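Local structure of C2 toxin component I (Clostridium botulinum, 2J3X) at residues Thr51-Phe56 / Asn76-Asp81; Phe56-Leu61 / Lys143-Ser148; Lys13-Ala18 / Glu181-Leu186; Lys19-Glu24 / Tyr174-Asp179. The protein probably transfers ADP-ribose from NAD+ to actin in target cells, as the enzymatic component of the binary C2 toxin. The protein carries 2 engineered substitutions. All coordinates share one frame; numbering follows the deposited sequence.

Contact 1: Thr51-Phe56 / Asn76-Asp81; sequences TKIDNF and NQNLFD. Unlike the reference sequence in segment 76-81: Gln-77 (reference His). With SO4 (sulfate ion), chain P.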
# COMPACT_ATOMS: atom_id res chain seq x y z
N THR A 51 -0.97 -16.13 8.75
CA THR A 51 -0.94 -15.80 7.32
C THR A 51 -2.34 -15.40 6.84
O THR A 51 -2.52 -14.39 6.13
CB THR A 51 -0.38 -17.01 6.52
OG1 THR A 51 1.01 -17.15 6.85
CG2 THR A 51 -0.53 -16.78 4.98
N LYS A 52 -3.32 -16.18 7.26
CA LYS A 52 -4.70 -15.96 6.85
C LYS A 52 -5.23 -14.59 7.32
O LYS A 52 -5.88 -13.83 6.55
CB LYS A 52 -5.57 -17.10 7.38
CG LYS A 52 -7.06 -16.99 7.02
CD LYS A 52 -7.95 -16.67 8.21
CE LYS A 52 -8.66 -17.93 8.66
NZ LYS A 52 -9.14 -17.79 10.06
N ILE A 53 -5.02 -14.31 8.61
CA ILE A 53 -5.48 -13.05 9.19
C ILE A 53 -4.71 -11.85 8.60
O ILE A 53 -5.32 -10.78 8.34
CB ILE A 53 -5.33 -13.11 10.75
CG1 ILE A 53 -6.50 -13.90 11.34
CG2 ILE A 53 -5.29 -11.73 11.40
CD1 ILE A 53 -7.98 -13.26 11.06
N ASP A 54 -3.41 -12.00 8.36
CA ASP A 54 -2.64 -10.91 7.74
C ASP A 54 -3.19 -10.61 6.36
O ASP A 54 -3.38 -9.45 6.00
CB ASP A 54 -1.12 -11.24 7.64
CG ASP A 54 -0.35 -10.95 8.96
OD1 ASP A 54 -0.82 -10.18 9.80
OD2 ASP A 54 0.78 -11.46 9.14
N ASN A 55 -3.43 -11.66 5.57
CA ASN A 55 -4.00 -11.45 4.23
C ASN A 55 -5.38 -10.83 4.30
O ASN A 55 -5.72 -9.93 3.53
CB ASN A 55 -4.08 -12.80 3.53
CG ASN A 55 -2.74 -13.28 3.02
OD1 ASN A 55 -1.78 -12.53 2.91
ND2 ASN A 55 -2.69 -14.55 2.65
N PHE A 56 -6.20 -11.29 5.23
CA PHE A 56 -7.54 -10.74 5.43
C PHE A 56 -7.44 -9.25 5.82
O PHE A 56 -8.25 -8.43 5.37
CB PHE A 56 -8.30 -11.57 6.48
CG PHE A 56 -9.77 -11.22 6.58
CD1 PHE A 56 -10.69 -11.73 5.67
CD2 PHE A 56 -10.20 -10.29 7.52
CE1 PHE A 56 -12.06 -11.38 5.74
CE2 PHE A 56 -11.54 -9.92 7.59
CZ PHE A 56 -12.48 -10.46 6.72
N ASN A 76 -18.88 -11.62 11.11
CA ASN A 76 -17.71 -12.22 10.52
C ASN A 76 -16.55 -12.26 11.52
O ASN A 76 -16.05 -11.20 11.95
CB ASN A 76 -17.34 -11.46 9.26
CG ASN A 76 -16.17 -12.10 8.52
OD1 ASN A 76 -15.03 -12.03 8.98
ND2 ASN A 76 -16.45 -12.80 7.43
N GLN A 77 -16.09 -13.47 11.84
CA GLN A 77 -15.07 -13.66 12.87
C GLN A 77 -13.72 -13.21 12.36
O GLN A 77 -12.89 -12.75 13.18
CB GLN A 77 -15.00 -15.11 13.38
CG GLN A 77 -16.28 -15.52 14.24
CD GLN A 77 -16.64 -14.51 15.33
OE1 GLN A 77 -15.81 -14.20 16.22
NE2 GLN A 77 -17.88 -13.99 15.28
N ASN A 78 -13.47 -13.35 11.05
CA ASN A 78 -12.15 -12.85 10.54
C ASN A 78 -12.06 -11.34 10.80
O ASN A 78 -11.03 -10.86 11.30
CB ASN A 78 -11.98 -13.17 9.08
CG ASN A 78 -11.72 -14.66 8.84
OD1 ASN A 78 -11.30 -15.36 9.75
ND2 ASN A 78 -11.93 -15.11 7.61
N LEU A 79 -13.14 -10.60 10.50
CA LEU A 79 -13.07 -9.14 10.66
C LEU A 79 -12.99 -8.79 12.14
O LEU A 79 -12.23 -7.90 12.54
CB LEU A 79 -14.28 -8.47 9.97
CG LEU A 79 -14.43 -6.99 10.20
CD1 LEU A 79 -13.20 -6.22 9.53
CD2 LEU A 79 -15.73 -6.52 9.53
N PHE A 80 -13.83 -9.42 12.96
CA PHE A 80 -13.76 -9.15 14.42
C PHE A 80 -12.39 -9.48 14.99
O PHE A 80 -11.90 -8.76 15.87
CB PHE A 80 -14.79 -9.96 15.20
CG PHE A 80 -16.23 -9.55 14.92
CD1 PHE A 80 -16.56 -8.39 14.22
CD2 PHE A 80 -17.25 -10.32 15.46
CE1 PHE A 80 -17.94 -8.05 13.98
CE2 PHE A 80 -18.59 -9.99 15.25
CZ PHE A 80 -18.93 -8.87 14.53
N ASP A 81 -11.78 -10.55 14.51
CA ASP A 81 -10.43 -10.92 14.99
C ASP A 81 -9.40 -9.85 14.62
O ASP A 81 -8.59 -9.44 15.46
CB ASP A 81 -9.99 -12.29 14.44
CG ASP A 81 -10.62 -13.45 15.21
OD1 ASP A 81 -11.10 -13.22 16.33
OD2 ASP A 81 -10.61 -14.58 14.67
S SO4 P . 2.63 -13.75 7.35
O1 SO4 P . 2.67 -14.27 8.73
O2 SO4 P . 1.42 -12.95 7.09
O3 SO4 P . 3.80 -12.89 7.10
O4 SO4 P . 2.56 -14.91 6.46

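Contact 2: Phe56-Leu61 / Lys143-Ser148; sequences FSTDIL and KFSFIS. With GOL (glycerol), chain H.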
# COMPACT_ATOMS: atom_id res chain seq x y z
N PHE A 56 -6.20 -11.29 5.23
CA PHE A 56 -7.54 -10.74 5.43
C PHE A 56 -7.44 -9.25 5.82
O PHE A 56 -8.25 -8.43 5.37
CB PHE A 56 -8.30 -11.57 6.48
CG PHE A 56 -9.77 -11.22 6.58
CD1 PHE A 56 -10.69 -11.73 5.67
CD2 PHE A 56 -10.20 -10.29 7.52
CE1 PHE A 56 -12.06 -11.38 5.74
CE2 PHE A 56 -11.54 -9.92 7.59
CZ PHE A 56 -12.48 -10.46 6.72
N SER A 57 -6.51 -8.90 6.70
CA SER A 57 -6.35 -7.51 7.13
C SER A 57 -5.97 -6.60 5.97
O SER A 57 -6.31 -5.39 5.96
CB SER A 57 -5.35 -7.39 8.32
OG SER A 57 -3.97 -7.49 7.86
N THR A 58 -5.29 -7.15 4.96
CA THR A 58 -4.98 -6.39 3.72
C THR A 58 -6.24 -6.29 2.86
O THR A 58 -6.56 -5.21 2.36
CB THR A 58 -3.89 -7.13 2.97
OG1 THR A 58 -2.68 -7.08 3.77
CG2 THR A 58 -3.61 -6.48 1.61
N ASP A 59 -6.90 -7.43 2.64
CA ASP A 59 -8.12 -7.48 1.81
C ASP A 59 -9.16 -6.41 2.16
O ASP A 59 -9.72 -5.75 1.27
CB ASP A 59 -8.81 -8.85 1.97
CG ASP A 59 -7.96 -10.01 1.50
OD1 ASP A 59 -6.98 -9.82 0.77
OD2 ASP A 59 -8.27 -11.13 1.96
N ILE A 60 -9.41 -6.25 3.45
CA ILE A 60 -10.43 -5.29 3.90
C ILE A 60 -10.13 -3.84 3.66
O ILE A 60 -11.07 -3.05 3.56
CB ILE A 60 -10.86 -5.53 5.37
CG1 ILE A 60 -9.65 -5.30 6.29
CG2 ILE A 60 -11.41 -7.02 5.52
CD1 ILE A 60 -9.88 -5.71 7.74
N LEU A 61 -8.83 -3.47 3.50
CA LEU A 61 -8.49 -2.07 3.16
C LEU A 61 -8.96 -1.73 1.73
O LEU A 61 -9.06 -0.56 1.34
CB LEU A 61 -6.96 -1.88 3.21
CG LEU A 61 -6.28 -2.30 4.53
CD1 LEU A 61 -4.73 -2.03 4.29
CD2 LEU A 61 -6.81 -1.45 5.62
N LYS A 143 3.52 -2.09 4.11
CA LYS A 143 3.03 -3.35 4.60
C LYS A 143 1.57 -3.16 5.00
O LYS A 143 1.26 -2.56 6.01
CB LYS A 143 3.88 -3.80 5.81
CG LYS A 143 3.51 -5.25 6.25
CD LYS A 143 4.25 -6.31 5.41
CE LYS A 143 3.92 -7.71 5.91
NZ LYS A 143 4.67 -8.62 4.98
N PHE A 144 0.65 -3.62 4.14
CA PHE A 144 -0.77 -3.39 4.41
C PHE A 144 -1.27 -4.11 5.65
O PHE A 144 -2.13 -3.56 6.37
CB PHE A 144 -1.60 -3.79 3.18
CG PHE A 144 -1.18 -3.07 1.95
CD1 PHE A 144 -1.36 -1.67 1.81
CD2 PHE A 144 -0.61 -3.78 0.89
CE1 PHE A 144 -0.98 -1.01 0.60
CE2 PHE A 144 -0.22 -3.14 -0.31
CZ PHE A 144 -0.39 -1.75 -0.44
N SER A 145 -0.72 -5.28 5.95
CA SER A 145 -1.16 -6.08 7.09
C SER A 145 -0.38 -5.59 8.31
O SER A 145 0.39 -4.64 8.21
CB SER A 145 -0.86 -7.57 6.88
OG SER A 145 0.57 -7.77 6.74
N PHE A 146 -0.63 -6.23 9.45
CA PHE A 146 0.25 -6.04 10.61
C PHE A 146 1.66 -6.38 10.15
O PHE A 146 1.84 -7.26 9.28
CB PHE A 146 -0.15 -7.02 11.70
CG PHE A 146 -1.57 -6.85 12.11
CD1 PHE A 146 -1.97 -5.71 12.85
CD2 PHE A 146 -2.52 -7.78 11.68
CE1 PHE A 146 -3.33 -5.54 13.25
CE2 PHE A 146 -3.88 -7.63 12.07
CZ PHE A 146 -4.29 -6.52 12.84
N ILE A 147 2.64 -5.73 10.75
CA ILE A 147 4.04 -5.96 10.43
C ILE A 147 4.68 -6.67 11.62
O ILE A 147 4.28 -6.44 12.79
CB ILE A 147 4.71 -4.62 10.02
CG1 ILE A 147 6.06 -4.82 9.34
CG2 ILE A 147 4.79 -3.67 11.21
CD1 ILE A 147 6.69 -3.47 8.87
N SER A 148 5.58 -7.62 11.35
CA SER A 148 6.23 -8.39 12.41
C SER A 148 7.68 -7.95 12.47
O SER A 148 8.28 -7.71 11.43
CB SER A 148 6.19 -9.87 12.09
OG SER A 148 4.84 -10.36 12.10
C1 GOL H . 0.02 -8.81 2.16
O1 GOL H . -0.87 -9.31 3.14
C2 GOL H . 0.29 -7.37 2.52
O2 GOL H . 0.72 -7.19 3.84
C3 GOL H . 1.45 -6.86 1.75
O3 GOL H . 1.58 -5.68 2.48

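Contact 3: Lys13-Ala18 / Glu181-Leu186; sequences KPESEA and ETVSLL. With SO4 (sulfate ion), chain N.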
# COMPACT_ATOMS: atom_id res chain seq x y z
N LYS A 13 22.33 -12.23 20.78
CA LYS A 13 22.20 -12.66 22.18
C LYS A 13 21.63 -14.07 22.23
O LYS A 13 20.99 -14.51 21.27
CB LYS A 13 21.28 -11.71 22.96
CG LYS A 13 21.86 -10.28 23.06
CD LYS A 13 20.94 -9.48 23.98
CE LYS A 13 21.41 -8.05 24.31
NZ LYS A 13 20.27 -7.11 24.85
N PRO A 14 21.81 -14.76 23.37
CA PRO A 14 21.25 -16.10 23.43
C PRO A 14 19.73 -16.15 23.15
O PRO A 14 18.97 -15.32 23.69
CB PRO A 14 21.54 -16.54 24.86
CG PRO A 14 22.86 -15.78 25.20
CD PRO A 14 22.57 -14.40 24.60
N GLU A 15 19.27 -17.10 22.36
CA GLU A 15 17.84 -17.23 22.09
C GLU A 15 17.00 -17.38 23.37
O GLU A 15 15.87 -16.89 23.44
CB GLU A 15 17.57 -18.41 21.10
CG GLU A 15 16.17 -19.04 21.09
CD GLU A 15 15.00 -18.13 20.63
OE1 GLU A 15 15.19 -16.96 20.22
OE2 GLU A 15 13.84 -18.60 20.74
N SER A 16 17.53 -18.05 24.38
CA SER A 16 16.80 -18.22 25.63
C SER A 16 16.48 -16.88 26.31
O SER A 16 15.45 -16.74 26.99
CB SER A 16 17.62 -19.08 26.61
OG SER A 16 18.83 -18.44 26.99
N GLU A 17 17.37 -15.92 26.14
CA GLU A 17 17.10 -14.62 26.70
C GLU A 17 16.02 -13.86 25.94
O GLU A 17 15.17 -13.21 26.56
CB GLU A 17 18.36 -13.80 26.74
CG GLU A 17 19.41 -14.37 27.78
CD GLU A 17 20.77 -13.70 27.66
OE1 GLU A 17 20.87 -12.54 27.19
OE2 GLU A 17 21.81 -14.33 28.04
N ALA A 18 16.03 -13.93 24.62
CA ALA A 18 14.91 -13.35 23.83
C ALA A 18 13.63 -14.06 24.20
O ALA A 18 12.58 -13.42 24.37
CB ALA A 18 15.15 -13.57 22.33
N GLU A 181 11.40 -21.12 18.33
CA GLU A 181 12.74 -20.56 18.19
C GLU A 181 12.80 -19.06 17.87
O GLU A 181 13.89 -18.46 17.88
CB GLU A 181 13.56 -21.35 17.17
CG GLU A 181 13.90 -22.80 17.59
CD GLU A 181 14.85 -22.92 18.80
OE1 GLU A 181 15.13 -21.91 19.50
OE2 GLU A 181 15.32 -24.06 19.05
N THR A 182 11.65 -18.48 17.57
CA THR A 182 11.60 -17.06 17.23
C THR A 182 10.78 -16.23 18.21
O THR A 182 9.79 -16.70 18.78
CB THR A 182 11.05 -16.72 15.80
OG1 THR A 182 9.66 -16.96 15.75
CG2 THR A 182 11.79 -17.48 14.68
N VAL A 183 11.17 -14.97 18.32
CA VAL A 183 10.43 -14.01 19.10
C VAL A 183 10.23 -12.78 18.22
O VAL A 183 11.19 -12.33 17.59
CB VAL A 183 11.23 -13.64 20.38
CG1 VAL A 183 10.36 -12.77 21.32
CG2 VAL A 183 11.69 -14.90 21.09
N SER A 184 9.02 -12.21 18.21
CA SER A 184 8.74 -11.07 17.32
C SER A 184 7.83 -10.05 17.99
O SER A 184 6.98 -10.39 18.84
CB SER A 184 8.05 -11.53 16.01
OG SER A 184 8.84 -12.48 15.32
N LEU A 185 7.99 -8.81 17.61
CA LEU A 185 6.94 -7.83 17.94
C LEU A 185 5.90 -7.88 16.82
O LEU A 185 6.22 -8.22 15.69
CB LEU A 185 7.46 -6.40 18.02
CG LEU A 185 8.72 -6.13 18.87
CD1 LEU A 185 9.02 -4.68 19.01
CD2 LEU A 185 8.55 -6.79 20.27
N LEU A 186 4.68 -7.49 17.16
CA LEU A 186 3.64 -7.31 16.17
C LEU A 186 3.31 -5.83 16.21
O LEU A 186 3.07 -5.28 17.30
CB LEU A 186 2.40 -8.15 16.59
CG LEU A 186 1.33 -8.13 15.48
CD1 LEU A 186 1.83 -8.80 14.22
CD2 LEU A 186 0.08 -8.80 16.01
S SO4 N . 20.69 -20.38 23.86
O1 SO4 N . 21.52 -21.25 24.68
O2 SO4 N . 19.99 -19.59 24.87
O3 SO4 N . 21.59 -19.59 23.00
O4 SO4 N . 19.79 -21.19 23.08

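Contact 4: Lys19-Glu24 / Tyr174-Asp179; sequences KEWGKE and YGVLND. Engineered in segment 19-24: Glu-20 (natural residue Lys). With SO4 (sulfate ion), chain T.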
# COMPACT_ATOMS: atom_id res chain seq x y z
N LYS A 19 13.69 -15.40 24.34
CA LYS A 19 12.47 -16.15 24.60
C LYS A 19 11.86 -15.74 25.96
O LYS A 19 10.65 -15.52 26.05
CB LYS A 19 12.73 -17.65 24.58
CG LYS A 19 11.43 -18.43 24.63
CD LYS A 19 11.70 -19.90 24.66
CE LYS A 19 11.02 -20.54 23.50
NZ LYS A 19 11.82 -20.11 22.31
N GLU A 20 12.70 -15.62 26.99
CA GLU A 20 12.13 -15.34 28.31
C GLU A 20 11.62 -13.90 28.39
O GLU A 20 10.61 -13.63 29.08
CB GLU A 20 13.12 -15.68 29.43
CG GLU A 20 14.30 -14.78 29.49
CD GLU A 20 15.48 -15.42 30.25
OE1 GLU A 20 15.27 -16.39 30.96
OE2 GLU A 20 16.60 -14.90 30.13
N TRP A 21 12.26 -13.00 27.66
CA TRP A 21 11.77 -11.61 27.53
C TRP A 21 10.41 -11.65 26.86
O TRP A 21 9.45 -11.01 27.32
CB TRP A 21 12.74 -10.80 26.66
CG TRP A 21 12.37 -9.34 26.50
CD1 TRP A 21 12.72 -8.29 27.31
CD2 TRP A 21 11.54 -8.79 25.46
NE1 TRP A 21 12.18 -7.10 26.80
CE2 TRP A 21 11.46 -7.40 25.67
CE3 TRP A 21 10.94 -9.34 24.32
CZ2 TRP A 21 10.71 -6.55 24.81
CZ3 TRP A 21 10.21 -8.50 23.46
CH2 TRP A 21 10.11 -7.12 23.71
N GLY A 22 10.32 -12.38 25.75
CA GLY A 22 9.04 -12.54 25.01
C GLY A 22 7.93 -13.05 25.90
O GLY A 22 6.86 -12.51 25.91
N LYS A 23 8.18 -14.11 26.66
CA LYS A 23 7.14 -14.61 27.57
C LYS A 23 6.69 -13.58 28.59
O LYS A 23 5.49 -13.47 28.88
CB LYS A 23 7.63 -15.89 28.29
CG LYS A 23 7.92 -17.10 27.38
CD LYS A 23 6.98 -17.29 26.12
CE LYS A 23 5.59 -17.87 26.49
NZ LYS A 23 4.68 -18.00 25.32
N GLU A 24 7.64 -12.84 29.16
CA GLU A 24 7.39 -11.82 30.21
C GLU A 24 6.56 -10.70 29.58
O GLU A 24 5.59 -10.19 30.15
CB GLU A 24 8.72 -11.28 30.72
CG GLU A 24 8.67 -10.21 31.79
CD GLU A 24 7.97 -10.64 33.08
OE1 GLU A 24 7.82 -11.85 33.33
OE2 GLU A 24 7.60 -9.73 33.86
N TYR A 174 2.54 -2.05 20.23
CA TYR A 174 3.13 -3.35 19.95
C TYR A 174 2.54 -4.47 20.74
O TYR A 174 2.04 -4.26 21.85
CB TYR A 174 4.66 -3.38 20.13
CG TYR A 174 5.08 -3.49 21.59
CD1 TYR A 174 4.91 -2.41 22.45
CD2 TYR A 174 5.69 -4.67 22.09
CE1 TYR A 174 5.30 -2.49 23.82
CE2 TYR A 174 6.09 -4.78 23.45
CZ TYR A 174 5.88 -3.68 24.29
OH TYR A 174 6.29 -3.74 25.60
N GLY A 175 2.66 -5.66 20.17
CA GLY A 175 2.38 -6.91 20.81
C GLY A 175 3.62 -7.75 20.68
O GLY A 175 4.58 -7.35 20.00
N VAL A 176 3.60 -8.88 21.36
CA VAL A 176 4.71 -9.83 21.29
C VAL A 176 4.19 -11.19 20.95
O VAL A 176 3.19 -11.67 21.54
CB VAL A 176 5.55 -9.87 22.62
CG1 VAL A 176 6.65 -10.97 22.50
CG2 VAL A 176 6.18 -8.48 22.86
N LEU A 177 4.86 -11.83 19.99
CA LEU A 177 4.52 -13.16 19.59
C LEU A 177 5.73 -14.06 19.70
O LEU A 177 6.84 -13.61 19.49
CB LEU A 177 4.10 -13.13 18.13
CG LEU A 177 2.85 -12.34 17.73
CD1 LEU A 177 2.64 -12.56 16.24
CD2 LEU A 177 1.60 -12.73 18.58
N ASN A 178 5.55 -15.36 19.97
CA ASN A 178 6.73 -16.25 19.80
C ASN A 178 6.36 -17.64 19.36
O ASN A 178 5.24 -18.06 19.58
CB ASN A 178 7.50 -16.38 21.09
CG ASN A 178 6.77 -17.27 22.06
OD1 ASN A 178 5.73 -16.90 22.58
ND2 ASN A 178 7.29 -18.49 22.25
N ASP A 179 7.28 -18.35 18.74
CA ASP A 179 7.11 -19.79 18.59
C ASP A 179 8.23 -20.49 19.35
O ASP A 179 8.75 -19.95 20.35
CB ASP A 179 7.03 -20.20 17.12
CG ASP A 179 8.25 -19.79 16.33
OD1 ASP A 179 9.29 -19.54 16.95
OD2 ASP A 179 8.15 -19.73 15.07
S SO4 T . 10.75 -3.54 28.12
O1 SO4 T . 10.22 -4.08 29.37
O2 SO4 T . 11.14 -2.15 28.37
O3 SO4 T . 11.94 -4.32 27.72
O4 SO4 T . 9.73 -3.55 27.06
O HOH W 1 5.82 -20.35 24.41

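Contact 1: Thr51-Phe56 / Asn76-Asp81
Phe-56 of helix 47-59 lies against Asn-78 in the first turn of helix 77-90, at a helix-helix junction in the N-terminal ADP-ribosyltransferase-like half of the chain. The short axes are nearly perpendicular (85°) and pass 10.0 Å apart. With CG anti to the backbone N (chi1 -170°), the Phe-56 ring is held out from its helix. Asn-78 CB sits 3.5 Å from the ring centroid, almost on the normal, in a CH-pi contact over one face. Two more approaches are oblique to the ring: CE2 comes 3.4 Å from the Leu-79 backbone N, and CZ lies 3.8 Å from Asn-76 OD1, the ring and the Asn-76 amide running almost parallel.

That amide serves the motif at the start of helix 77-90. Asn-76 is its N-cap, and OD1 accepts from Leu-79 N at 2.8 Å, tilted slightly from the carbonyl plane and reasonably straight (N-H...O 155°). The Phe-56 ring therefore packs directly beside the cap. Ile-53, one turn earlier, puts CD1 3.9 Å from Asn-78 O and 4.1 Å from Asp-81 CB. At the exposed margin the bent Lys-52 chain crosses the Asn-78 side chain at about a right angle, and NZ gives OD1 a rather long hydrogen bond of 3.3 Å, coming in tilted from the carbonyl plane. Met-71 of helix 65-73 touches Phe-56, Asn-76 and Leu-79, while Val-82 packs on both Ile-53 and Phe-56. A sulfate bound by Lys-50 sits near Thr-51 and Asp-54, on the side of helix 47-59 turned away from helix 77-90.

Contact 2: Phe56-Leu61 / Lys143-Ser148
The C-terminal part of helix 47-59 meets the bend leading into strand 147-150 most closely at Thr-58 and Ser-145, whose CA atoms are 5.1 Å apart, with no direct hydrogen bond across. Ser-57 OG presses on the backbone there, 3.2 Å from Ser-145 CA; its polar partner is Asp-54 O in its own helix. Ser-57 CB also touches the Phe-146 ring at CE2, 4.0 Å away. Both branches of Thr-58 face Phe-144 CB, OG1 the nearer at 3.5 Å, and Leu-61 CD1 approaches the same CB from further along the chain at 3.8 Å. Thr-58 and Leu-61 thus meet Phe-144 CB from two directions roughly at right angles.

A glycerol, probably from the crystallisation liquor, bridges the two segments. Its O1 shares a 2.9 Å hydrogen bond with Thr-58 OG1, its O3 accepts from Phe-144 N at 2.8 Å, and its O2 donates to Ser-145 OG at 3.0 Å. Ser-145 OG in turn donates to Phe-146 O. Around this, Gln-189 NE2 bonds to both Ser-57 O and Phe-144 O, Leu-186 of strand 183-187 and Ile-85 of helix 77-90 touch Phe-146, and strand 397-411 brings Ile-406 to Thr-58 and Arg-402 to Phe-144.

Contact 3: Lys13-Ala18 / Glu181-Leu186
Glu-15 and Ala-18, in the first turn of helix 15-30, face Glu-181 and Val-183 where the chain enters strand 183-187, part of the mixed sheet of the N-terminal ADP-ribosyltransferase-like half.

The polar part is a meeting of acceptors. Glu-15 has CG anti to the backbone N (chi1 158°) and then bends at chi2, which brings its carboxylate under the Glu-181 carbonyl. Glu-181 O lies over the flat of that carboxylate, 3.0 Å from CD, 2.9 Å from OE2 and 3.1 Å from OE1, and no hydrogen bond joins the pair. Their donors come from elsewhere: Asn-152 ND2 bonds to Glu-15 OE1, Lys-19 makes a salt bridge to OE2, and Asn-154 ND2 bonds to Glu-181 O. The two acid groups are also close, Glu-15 OE2 to Glu-181 OE1 being 3.8 Å, their planes steeply inclined; at the crystal's pH of 3.0 protonation may ease any repulsion.

The apolar part is smaller and buried. Val-183 points at the helix and sets CG2 3.9 Å from Ala-18 CB and 3.7 Å from Ala-18 O, so the methyl rests on the backbone as much as on the side chain.

Away from the strand, a sulfate, probably from the crystallisation liquor, sits at the start of the helix, against the N-cap residue Pro-14. Ser-16 grips its O2 twice, from the backbone N at 2.9 Å and from OG at 2.7 Å.

Contact 4: Lys19-Glu24 / Tyr174-Asp179
Helix 15-30 lies across strand 175-178, Trp-21 and Gly-22 over Val-176 and Lys-23 over Asn-178; the short axes approach to 8.1 Å with their directions 131° apart. Tyr-174 opens the segment beside this contact, its OH hydrogen-bonded to Glu-25 on the next part of the helix. Nearby, a sulfate, probably from the crystallisation liquor and also bound by Arg-96, takes the indole N-H of Trp-21: NE1 to O3 is 2.9 Å, at the ring edge and in its plane, which would help fix the indole's rotation in this crystal.

Val-176 points at the helix and divides its two methyls. CG1 fits against the bare backbone of Gly-22, 3.7 Å from its O, where no side chain of the helix intervenes, and CG2 is 4.1 Å from Trp-21 CZ3. Leu-177 points away from the helix, and its side chain touches Leu-44.

Asn-178 carries the polar half. Its CG stands between the backbone N and carbonyl carbon (chi1 74°), lifting the amide toward Lys-23, whose doubly bent chain crosses it at about a right angle. Lys-23 NZ donates to OD1 at 3.1 Å, and one water accepts from both Lys-23 NZ (2.8 Å) and Asn-178 ND2 (3.2 Å). ND2 also donates to Asp-179 O, while Glu-26 forms a salt bridge with Lys-23. At Asp-179, Lys-19 NZ comes within 3.6 Å of the backbone O, although its salt bridge is to Glu-15; the Asp-179 carboxylate pairs with Lys-47. This is helix-on-sheet packing, the N-terminal helix resting on one face of the mixed eight-stranded sheet at the edge formed by strand 175-178, with Trp-21 reaching Leu-185 of neighbouring strand 183-187.

Contacts 3 and 4 are successive turns of helix 15-30 set on neighbouring strands, their centres 7 Å apart; Ser-184 O to Leu-177 N and Leu-186 N to Gly-175 O, both 2.8 Å, probably hydrogen-bond the two strands. Contacts 1 and 2, 9 Å between centres, share Phe-56 and follow helix 47-59 toward the chain's centre, with Asp-54 packing on Ser-145 and Phe-146. The two groups join through the sheet: Leu-186 CD1 lies 3.7 Å from Phe-146 CB, although the centres of contacts 2 and 3 are 23 Å apart. All four belong to the N-terminal half, which in this toxin family probably serves binding to the transport component, not catalysis.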